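Local atomic coordinates of BsaWI endonuclease (Geobacillus stearothermophilus, PDB entry 4ZSF), a protein that is a PD-(D/E)XK-type restriction endonuclease, seen here on DNA in a pre-specific complex, and probably cleaves DNA with the help of bound metal ions. Residues Ser9-Ile14 with Met61-Gly66; Glu16-Ala21 with Arg26-Lys31; Gln163-Ile168 with Thr173-Pro178. All blocks are in the same frame, centred on the assembly; numbering follows the deposited sequence.

Contact 1. Residues Ser9-Ile14 with Met61-Gly66; sequences STYAKI and MDRKSG. With nucleotides of chain B.
Tyr11 and Arg63 meet through one polar spot, the phenol oxygen. Arg63 NE donates to Tyr11 OH over 3.0 Å at a nearly straight 169°, with the oxygen in the guanidinium plane, and Arg63 NH2 adds a weak second bond at 3.5 Å. The ring and guanidinium planes are only 23° apart, so the two groups meet edge to edge while their side chains cross at about a right angle. Arg63 runs extended through chi1 and chi2, then bends at chi3 (68°), which turns NE to the phenol. His60 ND1 is hydrogen-bonded to the same oxygen, which is thus held by Arg63 and His60. Carbon packing is thin: Tyr11 CE1 lies 4.0 Å from Arg63 CD. Among the charged contacts, Arg63 NH1 forms a salt bridge with Glu25, and its guanidinium a cation-pi contact with Phe15. Lys64 NZ, in one of two modelled conformers, donates to OP1 of DC11 of chain B at 2.9 Å and also pairs with Glu25. The contact ties helix 3-22 to the last turn of helix 49-65, after which Gly66 leaves the helix with positive phi, within a small N-terminal helical bundle that grips a DNA backbone.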
loop_
_atom_site.group_PDB
_atom_site.type_symbol
_atom_site.label_atom_id
_atom_site.label_comp_id
_atom_site.label_asym_id
_atom_site.label_seq_id
_atom_site.Cartn_x
_atom_site.Cartn_y
_atom_site.Cartn_z
ATOM N N SER A 9 9.662 16.516 25.224
ATOM C CA SER A 9 9.665 16.254 26.661
ATOM C C SER A 9 8.276 15.807 27.098
ATOM O O SER A 9 8.132 14.935 27.951
ATOM C CB SER A 9 10.130 17.497 27.443
ATOM O OG SER A 9 9.124 18.489 27.461
ATOM N N THR A 10 7.248 16.381 26.487
ATOM C CA THR A 10 5.878 16.060 26.856
ATOM C C THR A 10 5.460 14.657 26.391
ATOM O O THR A 10 4.822 13.904 27.158
ATOM C CB THR A 10 4.920 17.128 26.302
ATOM O OG1 THR A 10 5.279 18.419 26.863
ATOM C CG2 THR A 10 3.448 16.798 26.612
ATOM N N TYR A 11 5.840 14.301 25.151
ATOM C CA TYR A 11 5.534 12.929 24.648
ATOM C C TYR A 11 6.170 11.890 25.622
ATOM O O TYR A 11 5.539 10.910 26.013
ATOM C CB TYR A 11 6.086 12.770 23.255
ATOM C CG TYR A 11 6.040 11.335 22.781
ATOM C CD1 TYR A 11 7.111 10.499 23.058
ATOM C CD2 TYR A 11 4.938 10.830 22.102
ATOM C CE1 TYR A 11 7.101 9.164 22.655
ATOM C CE2 TYR A 11 4.906 9.494 21.690
ATOM C CZ TYR A 11 5.998 8.678 21.999
ATOM O OH TYR A 11 6.010 7.370 21.627
ATOM N N ALA A 12 7.424 12.130 25.979
ATOM C CA ALA A 12 8.141 11.191 26.842
ATOM C C ALA A 12 7.466 11.099 28.185
ATOM O O ALA A 12 7.293 9.999 28.703
ATOM C CB ALA A 12 9.620 11.597 26.994
ATOM N N LYS A 13 7.054 12.238 28.753
ATOM C CA LYS A 13 6.400 12.220 30.063
ATOM C C LYS A 13 5.077 11.485 30.055
ATOM O O LYS A 13 4.794 10.670 30.938
ATOM C CB LYS A 13 6.149 13.653 30.564
ATOM C CG LYS A 13 5.426 13.697 31.936
ATOM C CD LYS A 13 5.355 15.147 32.452
ATOM C CE LYS A 13 5.034 15.199 33.957
ATOM N N ILE A 14 4.235 11.796 29.073
ATOM C CA ILE A 14 2.910 11.202 29.025
ATOM C C ILE A 14 3.056 9.722 28.698
ATOM O O ILE A 14 2.342 8.891 29.285
ATOM C CB ILE A 14 1.986 11.894 27.982
ATOM C CG1 ILE A 14 1.727 13.391 28.398
ATOM C CG2 ILE A 14 0.634 11.103 27.801
ATOM C CD1 ILE A 14 1.003 14.184 27.328
ATOM N N MET A 61 9.619 8.520 17.130
ATOM C CA MET A 61 10.751 7.802 16.494
ATOM C C MET A 61 11.980 7.613 17.421
ATOM O O MET A 61 12.609 6.554 17.391
ATOM C CB MET A 61 11.202 8.531 15.217
ATOM C CG MET A 61 10.162 8.617 14.119
ATOM S SD MET A 61 9.805 6.972 13.428
ATOM C CE MET A 61 11.313 6.729 12.436
ATOM N N ASP A 62 12.319 8.634 18.228
ATOM C CA ASP A 62 13.433 8.549 19.171
ATOM C C ASP A 62 13.163 7.450 20.200
ATOM O O ASP A 62 14.068 6.669 20.528
ATOM C CB ASP A 62 13.672 9.888 19.893
ATOM C CG ASP A 62 14.978 9.900 20.701
ATOM O OD1 ASP A 62 15.863 9.032 20.509
ATOM O OD2 ASP A 62 15.117 10.812 21.528
ATOM N N ARG A 63 11.956 7.421 20.763
ATOM C CA ARG A 63 11.649 6.410 21.772
ATOM C C ARG A 63 11.754 4.982 21.196
ATOM O O ARG A 63 12.348 4.089 21.806
ATOM C CB ARG A 63 10.268 6.598 22.383
ATOM C CG ARG A 63 10.070 5.609 23.583
ATOM C CD ARG A 63 8.722 5.824 24.198
ATOM N NE ARG A 63 7.643 5.419 23.296
ATOM C CZ ARG A 63 7.269 4.167 23.025
ATOM N NH1 ARG A 63 7.860 3.128 23.607
ATOM N NH2 ARG A 63 6.264 3.957 22.163
ATOM N N LYS A 64 11.221 4.788 20.002
ATOM C CA LYS A 64 11.157 3.455 19.425
ATOM C C LYS A 64 12.412 2.973 18.706
ATOM O O LYS A 64 12.559 1.768 18.469
ATOM C CB LYS A 64 9.997 3.380 18.440
ATOM C CG LYS A 64 8.622 3.482 19.062
ATOM C CD LYS A 64 8.114 2.140 19.665
ATOM C CE LYS A 64 6.764 1.737 19.066
ATOM N NZ LYS A 64 5.822 0.729 19.772
ATOM N N SER A 65 13.283 3.891 18.306
ATOM C CA SER A 65 14.539 3.501 17.617
ATOM C C SER A 65 15.807 3.791 18.386
ATOM O O SER A 65 16.877 3.253 18.029
ATOM C CB SER A 65 14.655 4.217 16.252
ATOM O OG SER A 65 14.890 5.618 16.459
ATOM N N GLY A 66 15.743 4.696 19.370
ATOM C CA GLY A 66 16.948 5.201 20.027
ATOM C C GLY A 66 17.709 6.283 19.262
ATOM O O GLY A 66 18.726 6.812 19.715
ATOM P P DC B 11 3.475 -0.969 17.216
ATOM O OP1 DC B 11 3.808 0.395 17.740
ATOM O OP2 DC B 11 3.729 -2.208 17.995
ATOM O "O5'" DC B 11 1.953 -0.989 16.809
ATOM C "C5'" DC B 11 1.443 0.062 15.937
ATOM C "C4'" DC B 11 0.034 -0.263 15.450
ATOM O "O4'" DC B 11 0.073 -1.445 14.614
ATOM C "C3'" DC B 11 -0.998 -0.559 16.537
ATOM O "O3'" DC B 11 -2.133 0.299 16.283
ATOM C "C2'" DC B 11 -1.371 -2.053 16.356
ATOM C "C1'" DC B 11 -1.107 -2.211 14.854
ATOM N N1 DC B 11 -0.730 -3.571 14.368
ATOM C C2 DC B 11 -1.384 -4.088 13.246
ATOM O O2 DC B 11 -2.359 -3.457 12.777
ATOM N N3 DC B 11 -0.984 -5.298 12.749
ATOM C C4 DC B 11 0.055 -5.926 13.262
ATOM N N4 DC B 11 0.431 -7.102 12.681
ATOM C C5 DC B 11 0.750 -5.408 14.413
ATOM C C6 DC B 11 0.341 -4.213 14.891
#

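Contact 2. Residues Glu16-Ala21 with Arg26-Lys31; sequences EETMNA and RVSQKK. With nucleotides of chain B.
Ser28 presses its side chain against the backbone of Thr18 and Met19, the tight centre of the contact. Ser28 OG lies 3.2 Å from Met19 CA and 3.4 Å from Thr18 CG2. None of this is a hydrogen bond across the pair: Ser28 OG binds Asp24 O and Thr18 OG1 binds Ile14 O, which satisfies both buried hydroxyls. With CG2 anti to the backbone N, Thr18 sets its methyl against serine. Beside it Lys31 CD passes 3.6 Å from Thr18 OG1 before NZ turns off to a salt bridge with Asp35. Thr18 CA and Ser28 CA are 5.4 Å apart, letting the axes of 16-21 and 26-31 approach to 8.5 Å, directed 154° apart, in the antiparallel hairpin of helices 3-22 and 25-43. At the margin, Met19 leads its thioether end away from the partner. Helix 25-43 instead turns another flank to DNA. Arg26 NE and NH2 both donate to OP2 of DC11 of chain B, the former over 3.0 Å, while one guanidinium face lies over the cytosine C6; a leucine in its place, lacking both N-H donors and the charge, would probably leave the DC11 phosphate less firmly held. Gln29 NE2 donates to OP1 of the same nucleotide at 2.8 Å, nearly straight at 166°, and Lys30 NZ reaches OP1 of DG12 of chain B and also pairs with Glu93 of the second subunit.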
loop_
_atom_site.group_PDB
_atom_site.type_symbol
_atom_site.label_atom_id
_atom_site.label_comp_id
_atom_site.label_asym_id
_atom_site.label_seq_id
_atom_site.Cartn_x
_atom_site.Cartn_y
_atom_site.Cartn_z
ATOM N N GLU A 16 5.530 7.638 29.480
ATOM C CA GLU A 16 6.067 6.920 30.641
ATOM C C GLU A 16 5.009 6.799 31.712
ATOM O O GLU A 16 4.848 5.731 32.292
ATOM C CB GLU A 16 7.305 7.615 31.231
ATOM C CG GLU A 16 7.716 7.061 32.608
ATOM C CD GLU A 16 9.053 7.612 33.102
ATOM O OE1 GLU A 16 9.883 8.003 32.243
ATOM O OE2 GLU A 16 9.274 7.636 34.344
ATOM N N GLU A 17 4.308 7.898 31.990
ATOM C CA GLU A 17 3.257 7.888 33.039
ATOM C C GLU A 17 2.148 6.938 32.687
ATOM O O GLU A 17 1.672 6.195 33.542
ATOM C CB GLU A 17 2.659 9.263 33.252
ATOM C CG GLU A 17 3.682 10.152 33.956
ATOM C CD GLU A 17 3.207 11.572 34.125
ATOM O OE1 GLU A 17 2.030 11.841 33.787
ATOM O OE2 GLU A 17 4.025 12.399 34.607
ATOM N N THR A 18 1.748 6.953 31.418
ATOM C CA THR A 18 0.609 6.152 31.027
ATOM C C THR A 18 1.048 4.700 31.002
ATOM O O THR A 18 0.329 3.822 31.439
ATOM C CB THR A 18 0.081 6.544 29.647
ATOM O OG1 THR A 18 -0.257 7.940 29.658
ATOM C CG2 THR A 18 -1.173 5.729 29.297
ATOM N N MET A 19 2.266 4.449 30.524
ATOM C CA MET A 19 2.681 3.046 30.424
ATOM C C MET A 19 2.808 2.460 31.848
ATOM O O MET A 19 2.363 1.332 32.069
ATOM C CB MET A 19 4.012 2.935 29.687
ATOM C CG MET A 19 4.600 1.545 29.553
ATOM S SD MET A 19 3.527 0.536 28.564
ATOM C CE MET A 19 4.373 -1.073 28.778
ATOM N N ASN A 20 3.442 3.165 32.788
ATOM C CA ASN A 20 3.552 2.575 34.151
ATOM C C ASN A 20 2.155 2.295 34.701
ATOM O O ASN A 20 1.935 1.271 35.399
ATOM C CB ASN A 20 4.307 3.454 35.170
ATOM C CG ASN A 20 4.384 2.792 36.582
ATOM O OD1 ASN A 20 3.873 3.322 37.575
ATOM N ND2 ASN A 20 4.981 1.613 36.648
ATOM N N ALA A 21 1.202 3.172 34.392
ATOM C CA ALA A 21 -0.146 3.006 34.997
ATOM C C ALA A 21 -0.991 1.925 34.336
ATOM O O ALA A 21 -1.691 1.182 35.069
ATOM C CB ALA A 21 -0.916 4.340 34.948
ATOM N N ARG A 26 1.026 0.145 23.226
ATOM C CA ARG A 26 0.286 0.721 22.082
ATOM C C ARG A 26 -0.771 1.732 22.518
ATOM O O ARG A 26 -0.912 2.815 21.914
ATOM C CB ARG A 26 -0.350 -0.428 21.256
ATOM C CG ARG A 26 0.738 -1.182 20.480
ATOM C CD ARG A 26 0.155 -2.477 19.933
ATOM N NE ARG A 26 1.160 -3.140 19.108
ATOM C CZ ARG A 26 0.965 -4.355 18.619
ATOM N NH1 ARG A 26 -0.209 -4.964 18.853
ATOM N NH2 ARG A 26 1.892 -4.896 17.819
ATOM N N VAL A 27 -1.459 1.444 23.617
ATOM C CA VAL A 27 -2.449 2.440 24.129
ATOM C C VAL A 27 -1.684 3.685 24.605
ATOM O O VAL A 27 -2.139 4.850 24.413
ATOM C CB VAL A 27 -3.271 1.806 25.299
ATOM C CG1 VAL A 27 -4.006 2.869 26.090
ATOM C CG2 VAL A 27 -4.229 0.761 24.746
ATOM N N SER A 28 -0.563 3.461 25.317
ATOM C CA SER A 28 0.164 4.561 25.918
ATOM C C SER A 28 0.791 5.448 24.859
ATOM O O SER A 28 0.806 6.669 25.014
ATOM C CB SER A 28 1.290 4.068 26.879
ATOM O OG SER A 28 0.743 3.249 27.923
ATOM N N GLN A 29 1.322 4.866 23.796
ATOM C CA GLN A 29 1.961 5.763 22.805
ATOM C C GLN A 29 0.896 6.552 22.062
ATOM O O GLN A 29 1.150 7.699 21.692
ATOM C CB GLN A 29 2.864 4.952 21.846
ATOM C CG GLN A 29 2.084 4.080 20.878
ATOM C CD GLN A 29 2.982 3.008 20.247
ATOM O OE1 GLN A 29 4.151 2.865 20.604
ATOM N NE2 GLN A 29 2.415 2.237 19.335
ATOM N N LYS A 30 -0.314 5.999 21.867
ATOM C CA LYS A 30 -1.364 6.768 21.195
ATOM C C LYS A 30 -1.850 7.919 22.083
ATOM O O LYS A 30 -2.112 9.042 21.603
ATOM C CB LYS A 30 -2.549 5.875 20.829
ATOM C CG LYS A 30 -2.277 5.260 19.456
ATOM C CD LYS A 30 -3.576 4.678 18.820
ATOM C CE LYS A 30 -4.266 3.635 19.693
ATOM N NZ LYS A 30 -5.530 3.072 18.964
ATOM N N LYS A 31 -1.974 7.624 23.380
ATOM C CA LYS A 31 -2.297 8.717 24.301
ATOM C C LYS A 31 -1.236 9.809 24.305
ATOM O O LYS A 31 -1.562 10.996 24.277
ATOM C CB LYS A 31 -2.483 8.168 25.711
ATOM C CG LYS A 31 -2.924 9.306 26.680
ATOM C CD LYS A 31 -3.382 8.712 28.034
ATOM C CE LYS A 31 -3.797 9.872 29.065
ATOM N NZ LYS A 31 -4.812 10.814 28.452
ATOM P P DC B 11 3.475 -0.969 17.216
ATOM O OP1 DC B 11 3.808 0.395 17.740
ATOM O OP2 DC B 11 3.729 -2.208 17.995
ATOM O "O5'" DC B 11 1.953 -0.989 16.809
ATOM C "C5'" DC B 11 1.443 0.062 15.937
ATOM C "C4'" DC B 11 0.034 -0.263 15.450
ATOM O "O4'" DC B 11 0.073 -1.445 14.614
ATOM C "C3'" DC B 11 -0.998 -0.559 16.537
ATOM O "O3'" DC B 11 -2.133 0.299 16.283
ATOM C "C2'" DC B 11 -1.371 -2.053 16.356
ATOM C "C1'" DC B 11 -1.107 -2.211 14.854
ATOM N N1 DC B 11 -0.730 -3.571 14.368
ATOM C C2 DC B 11 -1.384 -4.088 13.246
ATOM O O2 DC B 11 -2.359 -3.457 12.777
ATOM N N3 DC B 11 -0.984 -5.298 12.749
ATOM C C4 DC B 11 0.055 -5.926 13.262
ATOM N N4 DC B 11 0.431 -7.102 12.681
ATOM C C5 DC B 11 0.750 -5.408 14.413
ATOM C C6 DC B 11 0.341 -4.213 14.891
ATOM P P DG B 12 -3.160 0.615 17.422
ATOM O OP1 DG B 12 -3.881 1.830 16.940
ATOM O OP2 DG B 12 -2.525 0.551 18.738
ATOM O "O5'" DG B 12 -4.197 -0.595 17.384
ATOM C "C5'" DG B 12 -5.238 -0.573 16.429
ATOM C "C4'" DG B 12 -5.893 -1.950 16.347
ATOM O "O4'" DG B 12 -4.929 -2.906 15.889
ATOM C "C3'" DG B 12 -6.429 -2.484 17.642
ATOM O "O3'" DG B 12 -7.811 -2.414 17.516
ATOM C "C2'" DG B 12 -5.936 -3.951 17.694
ATOM C "C1'" DG B 12 -5.368 -4.166 16.297
ATOM N N9 DG B 12 -4.216 -5.090 16.211
ATOM C C8 DG B 12 -3.107 -5.151 17.041
ATOM N N7 DG B 12 -2.235 -6.061 16.680
ATOM C C5 DG B 12 -2.803 -6.620 15.527
ATOM C C6 DG B 12 -2.364 -7.682 14.734
ATOM O O6 DG B 12 -1.352 -8.317 14.859
ATOM N N1 DG B 12 -3.248 -7.960 13.686
ATOM C C2 DG B 12 -4.423 -7.296 13.468
ATOM N N2 DG B 12 -5.164 -7.702 12.418
ATOM N N3 DG B 12 -4.860 -6.307 14.223
ATOM C C4 DG B 12 -4.010 -6.031 15.236
#

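Contact 3. Residues Gln163-Ile168 with Thr173-Pro178; sequences QSKTSI and TRDREP. With nucleotides of chain C.
Gln163 sends its amide across to the backbone of Asp175, the one hydrogen bond between 163-168 and 173-178. Gln163 NE2 donates to Asp175 O over 3.1 Å at 163°, with that oxygen almost in the amide plane. Gln163 OE1 bonds to Trp220 NE1. Van der Waals contact follows: Gln163 OE1 lies 3.4 Å from Asp175 CB, the two side chains sliding past each other in opposite directions, and Pro178 CG sits 3.9 Å from Gln163 NE2. Of charged groups, Lys165 brings CE to 3.9 Å from Asp175 OD2. Its NZ stays 4.6 Å from Asp175 OD1, beyond a salt bridge, and pairs with Asp145 instead, the bend at chi2 (-41°) folding the chain that way. Asp145 and Lys165 probably are the aspartate and lysine of the PD-(D/E)XK signature, with Gln163 at the position of its acidic residue. At the N-terminal end of the helix, Thr173 OG1 makes a weak bond to OP2 of DG4 of chain C. Strand 155-165 and helix 172-184 begin a beta-alpha-beta unit completed by strand 188-193. With each end of its amide engaged by a different partner, Gln163 has its flip state defined, and it joins this helix to the central sheet by a neutral link.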
loop_
_atom_site.group_PDB
_atom_site.type_symbol
_atom_site.label_atom_id
_atom_site.label_comp_id
_atom_site.label_asym_id
_atom_site.label_seq_id
_atom_site.Cartn_x
_atom_site.Cartn_y
_atom_site.Cartn_z
ATOM N N GLN A 163 4.205 -14.333 -11.864
ATOM C CA GLN A 163 4.388 -13.437 -10.697
ATOM C C GLN A 163 5.770 -13.666 -10.168
ATOM O O GLN A 163 6.163 -14.794 -9.999
ATOM C CB GLN A 163 3.359 -13.727 -9.645
ATOM C CG GLN A 163 1.919 -13.379 -10.194
ATOM C CD GLN A 163 0.802 -13.823 -9.251
ATOM O OE1 GLN A 163 0.997 -14.678 -8.386
ATOM N NE2 GLN A 163 -0.344 -13.187 -9.376
ATOM N N SER A 164 6.543 -12.613 -9.907
ATOM C CA SER A 164 7.921 -12.892 -9.494
ATOM C C SER A 164 8.235 -12.048 -8.299
ATOM O O SER A 164 8.511 -10.873 -8.495
ATOM C CB SER A 164 8.929 -12.613 -10.632
ATOM O OG SER A 164 9.075 -11.214 -10.887
ATOM N N LYS A 165 8.210 -12.671 -7.102
ATOM C CA LYS A 165 8.221 -12.020 -5.788
ATOM C C LYS A 165 9.491 -12.253 -4.988
ATOM O O LYS A 165 10.009 -13.378 -4.961
ATOM C CB LYS A 165 7.049 -12.541 -4.987
ATOM C CG LYS A 165 5.686 -12.258 -5.668
ATOM C CD LYS A 165 5.632 -10.832 -6.286
ATOM C CE LYS A 165 4.357 -10.647 -7.144
ATOM N NZ LYS A 165 4.304 -9.319 -7.827
ATOM N N THR A 166 9.995 -11.216 -4.309
ATOM C CA THR A 166 11.258 -11.340 -3.626
ATOM C C THR A 166 10.968 -11.723 -2.189
ATOM O O THR A 166 11.862 -12.070 -1.432
ATOM C CB THR A 166 12.063 -10.017 -3.653
ATOM O OG1 THR A 166 11.174 -8.962 -3.305
ATOM C CG2 THR A 166 12.569 -9.736 -5.045
ATOM N N SER A 167 9.706 -11.584 -1.809
ATOM C CA SER A 167 9.238 -12.142 -0.569
ATOM C C SER A 167 7.974 -12.940 -0.914
ATOM O O SER A 167 7.026 -12.398 -1.486
ATOM C CB SER A 167 8.947 -11.051 0.457
ATOM O OG SER A 167 7.842 -10.279 0.016
ATOM N N ILE A 168 7.978 -14.231 -0.597
ATOM C CA ILE A 168 6.769 -15.033 -0.701
ATOM C C ILE A 168 5.944 -14.819 0.554
ATOM O O ILE A 168 4.956 -15.501 0.784
ATOM C CB ILE A 168 7.085 -16.532 -0.857
ATOM N N THR A 173 -1.545 -14.091 -0.510
ATOM C CA THR A 173 -3.010 -14.138 -0.328
ATOM C C THR A 173 -3.689 -13.282 -1.393
ATOM O O THR A 173 -4.674 -13.720 -1.978
ATOM C CB THR A 173 -3.517 -13.672 1.092
ATOM O OG1 THR A 173 -3.282 -12.277 1.268
ATOM C CG2 THR A 173 -2.843 -14.431 2.217
ATOM N N ARG A 174 -3.148 -12.095 -1.683
ATOM C CA ARG A 174 -3.709 -11.245 -2.742
ATOM C C ARG A 174 -3.308 -11.612 -4.210
ATOM O O ARG A 174 -3.978 -11.184 -5.157
ATOM C CB ARG A 174 -3.333 -9.782 -2.468
ATOM N N ASP A 175 -2.225 -12.374 -4.394
ATOM C CA ASP A 175 -1.734 -12.826 -5.724
ATOM C C ASP A 175 -2.438 -14.084 -6.248
ATOM O O ASP A 175 -2.435 -14.374 -7.451
ATOM C CB ASP A 175 -0.237 -13.131 -5.660
ATOM C CG ASP A 175 0.617 -11.859 -5.495
ATOM O OD1 ASP A 175 0.327 -10.825 -6.131
ATOM O OD2 ASP A 175 1.592 -11.915 -4.728
ATOM N N ARG A 176 -2.987 -14.856 -5.335
ATOM C CA ARG A 176 -3.662 -16.087 -5.748
ATOM C C ARG A 176 -4.892 -15.834 -6.644
ATOM O O ARG A 176 -5.082 -16.544 -7.625
ATOM C CB ARG A 176 -4.039 -16.885 -4.490
ATOM C CG ARG A 176 -4.796 -18.155 -4.729
ATOM C CD ARG A 176 -5.061 -18.975 -3.411
ATOM N NE ARG A 176 -6.376 -19.672 -3.494
ATOM C CZ ARG A 176 -6.447 -20.972 -3.791
ATOM N NH1 ARG A 176 -5.327 -21.651 -3.943
ATOM N NH2 ARG A 176 -7.603 -21.596 -3.893
ATOM N N GLU A 177 -5.718 -14.846 -6.306
ATOM C CA GLU A 177 -6.984 -14.624 -7.041
ATOM C C GLU A 177 -6.665 -14.261 -8.544
ATOM O O GLU A 177 -7.217 -14.883 -9.456
ATOM C CB GLU A 177 -7.874 -13.579 -6.318
ATOM N N PRO A 178 -5.718 -13.329 -8.794
ATOM C CA PRO A 178 -5.475 -13.058 -10.214
ATOM C C PRO A 178 -4.797 -14.216 -10.915
ATOM O O PRO A 178 -4.997 -14.386 -12.121
ATOM C CB PRO A 178 -4.551 -11.841 -10.199
ATOM C CG PRO A 178 -3.940 -11.806 -8.814
ATOM C CD PRO A 178 -5.053 -12.326 -7.925
ATOM P P DG C 4 -5.555 -11.841 5.065
ATOM O OP1 DG C 4 -6.433 -12.972 4.770
ATOM O OP2 DG C 4 -4.274 -11.617 4.360
ATOM O "O5'" DG C 4 -6.358 -10.453 4.875
ATOM C "C5'" DG C 4 -7.496 -10.184 5.656
ATOM C "C4'" DG C 4 -7.549 -8.719 5.973
ATOM O "O4'" DG C 4 -6.640 -8.420 7.072
ATOM C "C3'" DG C 4 -7.154 -7.811 4.838
ATOM O "O3'" DG C 4 -7.973 -6.631 4.945
ATOM C "C2'" DG C 4 -5.655 -7.533 5.128
ATOM C "C1'" DG C 4 -5.678 -7.444 6.656
ATOM N N9 DG C 4 -4.401 -7.760 7.343
ATOM C C8 DG C 4 -3.520 -8.794 7.038
ATOM N N7 DG C 4 -2.505 -8.871 7.886
ATOM C C5 DG C 4 -2.722 -7.845 8.770
ATOM C C6 DG C 4 -1.939 -7.428 9.876
ATOM O O6 DG C 4 -0.889 -7.941 10.304
ATOM N N1 DG C 4 -2.528 -6.357 10.562
ATOM C C2 DG C 4 -3.695 -5.723 10.141
ATOM N N2 DG C 4 -4.111 -4.684 10.877
ATOM N N3 DG C 4 -4.442 -6.139 9.134
ATOM C C4 DG C 4 -3.899 -7.174 8.477
#

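How the contacts relate
Contacts 1 and 2 form one unit, their centres 11 Å apart, sharing helix 3-22. They touch where Lys64 NZ of contact 1 meets Gln29 OE1 of contact 2 at 2.8 Å, a probable hydrogen bond, and both residues serve the same phosphate oxygen of chain B. Each also touches the second subunit, on its helix 70-103. Contact 3 follows later in the chain and stands apart: its centre is 37 Å from that of contact 1 and 38 Å from that of contact 2, nearest atoms about 21 and 19 Å away. It faces chain C of the DNA. All three lie away from the calcium-binding Asp239.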